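Local structure of snaclec rhodocytin subunit alpha (Agkistrodon rhodostoma, 3BX4) at residues C[51-54]-C[55-58]; C[23-26]-C[27-30]. The protein triggers platelet aggregation as part of a snake-venom C-type lectin-like toxin that binds the platelet receptor CLEC1B (CLEC2). One frame throughout, in Å; residues are numbered along the deposited sequence.

Contact 1. Residues C[51-54]-C[55-58]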
# COMPACT_ATOMS: atom_id res chain seq x y z
N ALA C 51 21.23 -11.30 11.36
CA ALA C 51 21.57 -11.11 9.92
C ALA C 51 22.34 -12.32 9.42
O ALA C 51 22.05 -12.89 8.32
CB ALA C 51 22.35 -9.80 9.72
N ASP C 52 23.36 -12.76 10.20
CA ASP C 52 24.14 -13.95 9.80
C ASP C 52 23.25 -15.18 9.65
O ASP C 52 23.40 -15.98 8.73
CB ASP C 52 25.22 -14.30 10.85
CG ASP C 52 26.39 -13.32 10.87
OD1 ASP C 52 26.55 -12.46 9.97
OD2 ASP C 52 27.20 -13.45 11.89
N PHE C 53 22.32 -15.32 10.60
CA PHE C 53 21.49 -16.48 10.67
C PHE C 53 20.58 -16.50 9.43
O PHE C 53 20.47 -17.54 8.76
CB PHE C 53 20.60 -16.51 11.94
CG PHE C 53 19.63 -17.64 11.91
CD1 PHE C 53 20.06 -18.96 12.17
CD2 PHE C 53 18.27 -17.43 11.51
CE1 PHE C 53 19.17 -20.06 12.11
CE2 PHE C 53 17.40 -18.62 11.39
CZ PHE C 53 17.85 -19.86 11.74
N VAL C 54 19.92 -15.37 9.17
CA VAL C 54 18.97 -15.33 8.03
C VAL C 54 19.72 -15.58 6.69
O VAL C 54 19.22 -16.30 5.83
CB VAL C 54 18.11 -14.08 7.99
CG1 VAL C 54 17.22 -14.02 6.66
CG2 VAL C 54 17.20 -14.05 9.25
N SER C 55 20.91 -15.00 6.55
CA SER C 55 21.71 -15.24 5.32
C SER C 55 22.00 -16.74 5.16
O SER C 55 21.83 -17.33 4.07
CB SER C 55 22.98 -14.39 5.37
OG SER C 55 23.79 -14.73 4.26
N TRP C 56 22.42 -17.38 6.26
CA TRP C 56 22.71 -18.82 6.29
C TRP C 56 21.48 -19.67 5.95
O TRP C 56 21.52 -20.63 5.14
CB TRP C 56 23.21 -19.19 7.72
CG TRP C 56 23.42 -20.67 7.91
CD1 TRP C 56 24.48 -21.43 7.46
CD2 TRP C 56 22.53 -21.57 8.55
NE1 TRP C 56 24.29 -22.75 7.82
CE2 TRP C 56 23.11 -22.86 8.50
CE3 TRP C 56 21.29 -21.41 9.21
CZ2 TRP C 56 22.50 -24.00 9.08
CZ3 TRP C 56 20.65 -22.53 9.77
CH2 TRP C 56 21.27 -23.82 9.71
N LEU C 57 20.32 -19.28 6.49
CA LEU C 57 19.07 -20.01 6.33
C LEU C 57 18.74 -20.00 4.83
O LEU C 57 18.29 -20.97 4.33
CB LEU C 57 17.95 -19.31 7.12
CG LEU C 57 16.59 -20.06 7.18
CD1 LEU C 57 16.58 -21.20 8.17
CD2 LEU C 57 15.51 -19.04 7.51
N ILE C 58 18.92 -18.87 4.16
CA ILE C 58 18.54 -18.73 2.74
C ILE C 58 19.54 -19.59 1.96
O ILE C 58 19.16 -20.33 1.01
CB ILE C 58 18.60 -17.28 2.28
CG1 ILE C 58 17.49 -16.44 2.97
CG2 ILE C 58 18.56 -17.22 0.75
CD1 ILE C 58 17.64 -14.94 2.82

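Contact 2. Residues C[23-26]-C[27-30]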
# COMPACT_ATOMS: atom_id res chain seq x y z
N GLN C 23 7.05 -17.93 -4.82
CA GLN C 23 7.27 -16.52 -5.16
C GLN C 23 6.02 -15.67 -5.00
O GLN C 23 4.96 -15.91 -5.63
CB GLN C 23 7.88 -16.43 -6.58
CG GLN C 23 9.40 -16.89 -6.62
CD GLN C 23 10.07 -16.57 -7.95
OE1 GLN C 23 9.49 -16.88 -9.01
NE2 GLN C 23 11.28 -15.95 -7.93
N LYS C 24 6.08 -14.66 -4.11
CA LYS C 24 4.94 -13.84 -3.74
C LYS C 24 5.35 -12.37 -3.68
O LYS C 24 6.53 -12.05 -3.47
CB LYS C 24 4.42 -14.27 -2.34
CG LYS C 24 3.71 -15.59 -2.33
CD LYS C 24 3.24 -16.00 -0.93
CE LYS C 24 2.54 -17.40 -1.08
NZ LYS C 24 1.09 -17.19 -1.55
N THR C 25 4.37 -11.49 -3.89
CA THR C 25 4.59 -10.02 -3.75
C THR C 25 4.88 -9.84 -2.26
O THR C 25 4.62 -10.73 -1.49
CB THR C 25 3.32 -9.17 -4.09
OG1 THR C 25 2.23 -9.53 -3.23
CG2 THR C 25 2.89 -9.47 -5.58
N TRP C 26 5.35 -8.66 -1.92
CA TRP C 26 5.64 -8.37 -0.48
C TRP C 26 4.35 -8.58 0.33
O TRP C 26 4.40 -9.32 1.35
CB TRP C 26 6.21 -6.99 -0.36
CG TRP C 26 6.77 -6.68 1.04
CD1 TRP C 26 8.08 -6.87 1.48
CD2 TRP C 26 6.00 -6.28 2.18
NE1 TRP C 26 8.16 -6.51 2.85
CE2 TRP C 26 6.90 -6.18 3.29
CE3 TRP C 26 4.66 -5.96 2.37
CZ2 TRP C 26 6.46 -5.78 4.57
CZ3 TRP C 26 4.21 -5.58 3.62
CH2 TRP C 26 5.14 -5.48 4.71
N ASP C 27 3.25 -7.96 -0.09
CA ASP C 27 1.96 -8.08 0.64
C ASP C 27 1.47 -9.50 0.74
O ASP C 27 1.04 -9.96 1.81
CB ASP C 27 0.88 -7.20 -0.04
CG ASP C 27 0.97 -5.70 0.30
OD1 ASP C 27 1.58 -5.21 1.31
OD2 ASP C 27 0.27 -4.96 -0.45
N GLU C 28 1.57 -10.28 -0.34
CA GLU C 28 1.16 -11.67 -0.25
C GLU C 28 2.05 -12.50 0.67
O GLU C 28 1.58 -13.43 1.32
CB GLU C 28 1.18 -12.33 -1.66
CG GLU C 28 0.03 -11.80 -2.51
CD GLU C 28 -1.09 -11.25 -1.67
OE1 GLU C 28 -1.75 -12.06 -1.00
OE2 GLU C 28 -1.30 -10.01 -1.67
N ALA C 29 3.34 -12.18 0.70
CA ALA C 29 4.28 -12.89 1.52
C ALA C 29 3.96 -12.60 2.99
O ALA C 29 3.86 -13.55 3.78
CB ALA C 29 5.69 -12.44 1.19
N GLU C 30 3.77 -11.34 3.30
CA GLU C 30 3.38 -10.97 4.71
C GLU C 30 2.08 -11.67 5.09
O GLU C 30 1.98 -12.22 6.19
CB GLU C 30 3.27 -9.44 4.87
CG GLU C 30 2.75 -8.97 6.26
CD GLU C 30 3.72 -9.16 7.40
OE1 GLU C 30 4.93 -9.45 7.22
OE2 GLU C 30 3.23 -8.97 8.55
O HOH W 1 -0.37 -15.01 0.22
O HOH W 2 0.02 -8.16 -3.84

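Contact 1. Residues C[51-54]-C[55-58]
The phenyl ring of Phe-53 and the six-membered ring of the Trp-56 indole meet one turn apart on helix 48-59 as an oblique aromatic pair, their planes inclined at 43° and their centroids 5.7 Å apart. Contact is made through Phe-53 CE1 and Trp-56 CZ3, 3.7 Å from each other. The carbonyl oxygen of Phe-53 lies in the indole plane, at the ring's edge, 4.0 Å from Trp-56 CE3. Tyr-12 stacks on the Phe-53 ring and Tyr-17 meets it at a steeper angle, which extends the aromatic group beyond the helix. In both Phe-53 (chi1 173°) and Trp-56 (chi1 175°) CG stands anti to the backbone N; the same torsion, on residues three apart, brings both rings to one flank of the helix. Leu-57 adds an aliphatic neighbour, its CD1 4.0 Å from Phe-53 CZ. On another side of the helix Val-54 CG1 and Ile-58 CD1 touch, and both residues pack on Leu-109 of strand 106-110.

Four successive i to i+4 backbone bonds underlie these contacts, from Ser-55 N to Ala-51 O through Ile-58 N to Val-54 O. Phe-53 O thus has two roles, accepting from Leu-57 N at 2.9 Å while bordering the indole of Trp-56. Asp-52 forms a salt bridge with Arg-116, and the hydroxyl of Ser-55 is hydrogen-bonded to Gly-114 O.

The chemistry divides the helix by side: buried Val-54, Leu-57 and Ile-58 join it to the sheet by apolar contacts, whereas Asp-52 and Ser-55 tie it to the 114-116 loop through polar bonds. The aromatic pair carries apolar packing further, out to the exposed Trp-56.

Contact 2. Residues C[23-26]-C[27-30]
A threonine N-cap opens helix 26-34 of the C-type lectin-like domain, with Thr-25 OG1 accepting the amide of Glu-28 N over 3.1 Å at an N-H...O angle of 162°. The cap depends on chi1 of 59°, which sets the hydroxyl between the backbone N and the carbonyl carbon and so over the first turn. Glu-28 extends alongside Thr-25 in the same direction, and Thr-25 OG1 also lies 3.2 Å from Glu-28 CG. Water 2 joins that hydroxyl, with Thr-25 OG1 2.7 Å from the water oxygen, to Glu-28 OE2, to which it donates. Thr-25 O and Trp-26 O then receive the amides of Ala-29 and Glu-30, the first regular bonds of the helix.

Lys-24 comes in from the preceding strand and crosses Glu-28 at about a right angle, Lys-24 CB against Glu-28 CB at 3.8 Å. The charged ends are too far apart for direct pairing, Lys-24 NZ lying 5.9 Å from Glu-28 OE1. Water 1 mediates instead: it accepts from Lys-24 NZ, donates to Glu-28 O at 2.7 Å and reaches OE1 weakly.

The Trp-26 indole has Glu-30 CB over one face, displaced toward the rim, and Asp-27 OD1 in plane at its edge, 3.3 Å from Trp-26 CE3. OD1 lies between the CE3 and CZ3 C-H groups, probably a weak electrostatic attraction at most.

Around this turn, Trp-26 NE1 bonds to Ile-72 O, Trp-71 meets its ring edge-to-face and Arg-75 forms a cation-pi contact. The Glu-30 carboxylate binds His-41 ND1 and Leu-42 N, linking the helix to strand 41-42. Ala-29 packs on Leu-42 and Phe-129; Lys-24 touches Phe-129 and shares a backbone bond with His-127, both on strand 127-133.

In the fold
Contacts 1 and 2 lie on the two helices of one C-type lectin-like domain, their centres 19 Å apart and their nearest atoms about 11 Å apart. Each is partly buried, and strand 127-133 is their common support: Val-130 receives helix 48-59, Phe-129 the start of helix 26-34. Contact 1 falls within a helix and combines four regular backbone bonds with apolar and aromatic packing, with exposed residues at its outer side. Contact 2 marks a strand-to-helix junction, where capping and water bridges supplement the first helical bonds. It lies nearer the centre of the chain than contact 1 and also reaches a second copy of the subunit.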